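Local coordinates for cytochrome P450 RhF (Acinetobacter radioresistens, PDB 6RO8), which is the heme-binding cytochrome P450 domain of a longer natural protein that probably works as a monooxygenase, at residues M174-D186 against M231-D243. Residues are numbered along the deposited sequence; the frame is centred on the assembly and turned at random.
Sequences MVALHFLGVPEDD and MKNNPEGKGWMYD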
loop_
_atom_site.group_PDB
_atom_site.type_symbol
_atom_site.label_atom_id
_atom_site.label_comp_id
_atom_site.label_asym_id
_atom_site.label_seq_id
_atom_site.Cartn_x
_atom_site.Cartn_y
_atom_site.Cartn_z
ATOM N N MET A 174 -14.746 2.456 4.780
ATOM C CA MET A 174 -16.043 2.975 4.363
ATOM C C MET A 174 -15.932 3.839 3.114
ATOM O O MET A 174 -16.745 3.721 2.190
ATOM C CB MET A 174 -16.660 3.783 5.490
ATOM C CG MET A 174 -17.509 2.989 6.412
ATOM S SD MET A 174 -17.880 4.103 7.756
ATOM C CE MET A 174 -16.558 3.711 8.897
ATOM N N VAL A 175 -14.952 4.738 3.083
ATOM C CA VAL A 175 -14.740 5.567 1.904
ATOM C C VAL A 175 -14.549 4.680 0.672
ATOM O O VAL A 175 -15.192 4.881 -0.374
ATOM C CB VAL A 175 -13.548 6.514 2.146
ATOM C CG1 VAL A 175 -13.144 7.229 0.880
ATOM C CG2 VAL A 175 -13.903 7.522 3.264
ATOM N N ALA A 176 -13.711 3.641 0.807
ATOM C CA ALA A 176 -13.445 2.736 -0.311
ATOM C C ALA A 176 -14.727 2.091 -0.828
ATOM O O ALA A 176 -15.054 2.194 -2.018
ATOM C CB ALA A 176 -12.436 1.666 0.110
ATOM N N LEU A 177 -15.446 1.388 0.053
ATOM C CA LEU A 177 -16.735 0.814 -0.320
ATOM C C LEU A 177 -17.584 1.828 -1.066
ATOM O O LEU A 177 -18.165 1.512 -2.108
ATOM C CB LEU A 177 -17.474 0.330 0.924
ATOM C CG LEU A 177 -16.735 -0.754 1.680
ATOM C CD1 LEU A 177 -17.455 -1.030 2.986
ATOM C CD2 LEU A 177 -16.702 -1.959 0.809
ATOM N N HIS A 178 -17.627 3.065 -0.569
ATOM C CA HIS A 178 -18.462 4.088 -1.191
ATOM C C HIS A 178 -17.910 4.520 -2.541
ATOM O O HIS A 178 -18.677 4.714 -3.488
ATOM C CB HIS A 178 -18.604 5.286 -0.256
ATOM C CG HIS A 178 -19.676 6.236 -0.667
ATOM N ND1 HIS A 178 -21.016 5.930 -0.572
ATOM C CD2 HIS A 178 -19.609 7.486 -1.183
ATOM C CE1 HIS A 178 -21.730 6.951 -1.013
ATOM N NE2 HIS A 178 -20.900 7.910 -1.386
ATOM N N PHE A 179 -16.593 4.679 -2.647
ATOM C CA PHE A 179 -15.992 4.985 -3.939
ATOM C C PHE A 179 -16.277 3.880 -4.953
ATOM O O PHE A 179 -16.686 4.156 -6.085
ATOM C CB PHE A 179 -14.490 5.197 -3.769
ATOM C CG PHE A 179 -13.774 5.502 -5.051
ATOM C CD1 PHE A 179 -13.892 6.759 -5.648
ATOM C CD2 PHE A 179 -12.966 4.546 -5.649
ATOM C CE1 PHE A 179 -13.212 7.047 -6.830
ATOM C CE2 PHE A 179 -12.299 4.822 -6.826
ATOM C CZ PHE A 179 -12.419 6.076 -7.421
ATOM N N LEU A 180 -16.035 2.625 -4.575
ATOM C CA LEU A 180 -16.494 1.507 -5.379
ATOM C C LEU A 180 -18.012 1.447 -5.287
ATOM O O LEU A 180 -18.647 2.206 -4.558
ATOM C CB LEU A 180 -15.842 0.214 -4.896
ATOM C CG LEU A 180 -14.311 0.317 -4.762
ATOM C CD1 LEU A 180 -13.715 -0.817 -3.937
ATOM C CD2 LEU A 180 -13.662 0.350 -6.129
ATOM N N GLY A 181 -18.627 0.578 -6.042
ATOM C CA GLY A 181 -20.067 0.607 -5.833
ATOM C C GLY A 181 -20.559 -0.449 -4.858
ATOM O O GLY A 181 -21.606 -1.066 -5.085
ATOM N N VAL A 182 -19.815 -0.671 -3.780
ATOM C CA VAL A 182 -19.868 -1.920 -3.023
ATOM C C VAL A 182 -20.618 -1.680 -1.719
ATOM O O VAL A 182 -20.193 -0.841 -0.914
ATOM C CB VAL A 182 -18.462 -2.475 -2.754
ATOM C CG1 VAL A 182 -18.536 -3.669 -1.819
ATOM C CG2 VAL A 182 -17.782 -2.856 -4.069
ATOM N N PRO A 183 -21.702 -2.414 -1.452
ATOM C CA PRO A 183 -22.511 -2.153 -0.250
ATOM C C PRO A 183 -21.789 -2.590 1.016
ATOM O O PRO A 183 -21.309 -3.721 1.117
ATOM C CB PRO A 183 -23.778 -2.990 -0.478
ATOM C CG PRO A 183 -23.695 -3.496 -1.878
ATOM C CD PRO A 183 -22.249 -3.517 -2.254
ATOM N N GLU A 184 -21.716 -1.680 1.981
ATOM C CA GLU A 184 -21.162 -2.012 3.282
ATOM C C GLU A 184 -21.900 -3.203 3.866
ATOM O O GLU A 184 -23.118 -3.314 3.746
ATOM C CB GLU A 184 -21.282 -0.813 4.225
ATOM C CG GLU A 184 -21.117 0.543 3.542
ATOM C CD GLU A 184 -21.454 1.708 4.454
ATOM O OE1 GLU A 184 -22.468 1.628 5.193
ATOM O OE2 GLU A 184 -20.696 2.704 4.430
ATOM N N ASP A 185 -21.156 -4.116 4.471
ATOM C CA ASP A 185 -21.763 -4.989 5.466
ATOM C C ASP A 185 -20.737 -5.248 6.555
ATOM O O ASP A 185 -20.083 -4.304 7.006
ATOM C CB ASP A 185 -22.295 -6.293 4.861
ATOM C CG ASP A 185 -21.310 -6.977 3.955
ATOM O OD1 ASP A 185 -20.280 -6.363 3.619
ATOM O OD2 ASP A 185 -21.585 -8.135 3.577
ATOM N N ASP A 186 -20.587 -6.499 6.993
ATOM C CA ASP A 186 -19.707 -6.789 8.121
ATOM C C ASP A 186 -18.308 -6.244 7.857
ATOM O O ASP A 186 -17.604 -6.713 6.959
ATOM C CB ASP A 186 -19.671 -8.286 8.416
ATOM C CG ASP A 186 -19.248 -8.585 9.850
ATOM O OD1 ASP A 186 -18.726 -7.670 10.525
ATOM O OD2 ASP A 186 -19.429 -9.743 10.298
ATOM N N MET A 231 -24.014 -6.608 -8.300
ATOM C CA MET A 231 -23.797 -5.336 -8.976
ATOM C C MET A 231 -24.045 -5.472 -10.473
ATOM O O MET A 231 -24.654 -4.586 -11.094
ATOM C CB MET A 231 -22.384 -4.826 -8.684
ATOM C CG MET A 231 -22.152 -4.538 -7.205
ATOM S SD MET A 231 -20.495 -3.937 -6.808
ATOM C CE MET A 231 -19.866 -3.740 -8.464
ATOM N N LYS A 232 -23.598 -6.589 -11.063
ATOM C CA LYS A 232 -23.883 -6.867 -12.466
ATOM C C LYS A 232 -25.369 -6.721 -12.752
ATOM O O LYS A 232 -25.766 -6.272 -13.835
ATOM C CB LYS A 232 -23.409 -8.279 -12.828
ATOM C CG LYS A 232 -22.141 -8.335 -13.659
ATOM C CD LYS A 232 -21.486 -9.707 -13.537
ATOM C CE LYS A 232 -20.441 -9.954 -14.625
ATOM N NZ LYS A 232 -19.547 -11.099 -14.311
ATOM N N ASN A 233 -26.203 -7.078 -11.778
ATOM C CA ASN A 233 -27.645 -7.076 -11.934
ATOM C C ASN A 233 -28.280 -5.736 -11.625
ATOM O O ASN A 233 -29.465 -5.555 -11.910
ATOM C CB ASN A 233 -28.261 -8.154 -11.042
ATOM C CG ASN A 233 -28.296 -9.494 -11.717
ATOM O OD1 ASN A 233 -28.304 -9.583 -12.946
ATOM N ND2 ASN A 233 -28.288 -10.555 -10.917
ATOM N N ASN A 234 -27.533 -4.795 -11.056
ATOM C CA ASN A 234 -28.046 -3.451 -10.811
ATOM C C ASN A 234 -27.265 -2.429 -11.630
ATOM O O ASN A 234 -26.360 -1.762 -11.100
ATOM C CB ASN A 234 -28.004 -3.084 -9.333
ATOM C CG ASN A 234 -28.742 -1.786 -9.046
ATOM O OD1 ASN A 234 -28.886 -0.927 -9.907
ATOM N ND2 ASN A 234 -29.274 -1.671 -7.836
ATOM N N PRO A 235 -27.617 -2.240 -12.912
ATOM C CA PRO A 235 -26.966 -1.188 -13.712
ATOM C C PRO A 235 -27.335 0.239 -13.313
ATOM O O PRO A 235 -26.735 1.176 -13.853
ATOM C CB PRO A 235 -27.439 -1.495 -15.141
ATOM C CG PRO A 235 -28.743 -2.154 -14.974
ATOM C CD PRO A 235 -28.649 -2.962 -13.690
ATOM N N GLU A 236 -28.298 0.445 -12.406
ATOM C CA GLU A 236 -28.471 1.761 -11.798
ATOM C C GLU A 236 -27.209 2.238 -11.097
ATOM O O GLU A 236 -27.046 3.445 -10.899
ATOM C CB GLU A 236 -29.576 1.744 -10.748
ATOM C CG GLU A 236 -30.967 1.451 -11.244
ATOM C CD GLU A 236 -31.606 2.640 -11.923
ATOM O OE1 GLU A 236 -31.544 2.711 -13.167
ATOM O OE2 GLU A 236 -32.180 3.501 -11.216
ATOM N N GLY A 237 -26.328 1.319 -10.705
ATOM C CA GLY A 237 -25.342 1.625 -9.691
ATOM C C GLY A 237 -24.354 2.692 -10.114
ATOM O O GLY A 237 -24.030 2.863 -11.290
ATOM N N LYS A 238 -23.880 3.428 -9.122
ATOM C CA LYS A 238 -22.748 4.319 -9.291
ATOM C C LYS A 238 -21.622 3.861 -8.367
ATOM O O LYS A 238 -21.870 3.405 -7.246
ATOM C CB LYS A 238 -23.141 5.784 -9.030
ATOM C CG LYS A 238 -21.995 6.805 -9.264
ATOM C CD LYS A 238 -22.441 8.273 -9.039
ATOM C CE LYS A 238 -21.280 9.271 -9.253
ATOM N NZ LYS A 238 -21.743 10.706 -9.026
ATOM N N GLY A 239 -20.398 3.968 -8.862
ATOM C CA GLY A 239 -19.187 3.592 -8.155
ATOM C C GLY A 239 -18.201 3.061 -9.173
ATOM O O GLY A 239 -18.560 2.654 -10.275
ATOM N N TRP A 240 -16.927 3.047 -8.789
ATOM C CA TRP A 240 -15.900 2.657 -9.749
ATOM C C TRP A 240 -16.115 1.238 -10.281
ATOM O O TRP A 240 -15.883 0.973 -11.470
ATOM C CB TRP A 240 -14.530 2.772 -9.115
ATOM C CG TRP A 240 -13.453 2.772 -10.116
ATOM C CD1 TRP A 240 -13.518 3.237 -11.400
ATOM C CD2 TRP A 240 -12.130 2.297 -9.922
ATOM N NE1 TRP A 240 -12.301 3.079 -12.019
ATOM C CE2 TRP A 240 -11.433 2.500 -11.131
ATOM C CE3 TRP A 240 -11.459 1.719 -8.839
ATOM C CZ2 TRP A 240 -10.095 2.146 -11.281
ATOM C CZ3 TRP A 240 -10.143 1.353 -8.994
ATOM C CH2 TRP A 240 -9.468 1.576 -10.198
ATOM N N MET A 241 -16.566 0.313 -9.429
ATOM C CA MET A 241 -16.778 -1.050 -9.911
ATOM C C MET A 241 -17.918 -1.103 -10.925
ATOM O O MET A 241 -17.848 -1.846 -11.912
ATOM C CB MET A 241 -17.034 -1.994 -8.735
ATOM C CG MET A 241 -15.787 -2.357 -7.941
ATOM S SD MET A 241 -14.448 -2.946 -9.005
ATOM C CE MET A 241 -15.264 -4.257 -9.927
ATOM N N TYR A 242 -18.970 -0.300 -10.716
ATOM C CA TYR A 242 -20.021 -0.186 -11.724
ATOM C C TYR A 242 -19.482 0.367 -13.035
ATOM O O TYR A 242 -19.973 0.002 -14.111
ATOM C CB TYR A 242 -21.151 0.707 -11.224
ATOM C CG TYR A 242 -21.996 0.046 -10.174
ATOM C CD1 TYR A 242 -22.823 -1.041 -10.486
ATOM C CD2 TYR A 242 -21.968 0.502 -8.864
ATOM C CE1 TYR A 242 -23.599 -1.655 -9.508
ATOM C CE2 TYR A 242 -22.735 -0.104 -7.882
ATOM C CZ TYR A 242 -23.549 -1.178 -8.207
ATOM O OH TYR A 242 -24.293 -1.759 -7.211
ATOM N N ASP A 243 -18.481 1.247 -12.975
ATOM C CA ASP A 243 -17.862 1.713 -14.210
ATOM C C ASP A 243 -17.207 0.556 -14.953
ATOM O O ASP A 243 -17.423 0.374 -16.158
ATOM C CB ASP A 243 -16.847 2.812 -13.914
ATOM C CG ASP A 243 -17.481 4.035 -13.303
ATOM O OD1 ASP A 243 -18.675 4.289 -13.558
ATOM O OD2 ASP A 243 -16.780 4.742 -12.551
#
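Gly181, just past the end of helix 170-179, packs backbone to backbone on Gly239 at the start of helix 240-250, their CA atoms 3.9 Å apart. One hydrogen bond joins the last turn of the one helix to the first turn of the other: Trp240 N, at that N-terminus, donates to Phe179 O at 2.9 Å, nearly straight (162°), in the carbonyl plane and on a lone pair. Gly181, with no side chain, lies against the ring of Tyr242, whose CD2 and CE2 sit by Gly181 CA, and Gly237 CA sits over the centre of one ring face. Met231 SD comes within 3.5 Å of Gly181 O. Phe179 and Trp240 both hold CG anti to the backbone N (179° and -164°), which brings Phe179 CE2 to 3.8 Å from Trp240 CE3, the rings meeting obliquely. Leu180 CD2 lies at the edge of the indole, 3.8 Å from Trp240 CE3, and against Met241 CG. Val182 CG2 reaches Met231 SD at 4.0 Å. Phe179 and Trp240 both touch the heme, so this helix junction forms part of the heme pocket; Phe132 packs on both rings, helix 134-155 covers Phe179, and helix 257-270 backs Leu180, Trp240 and Met241.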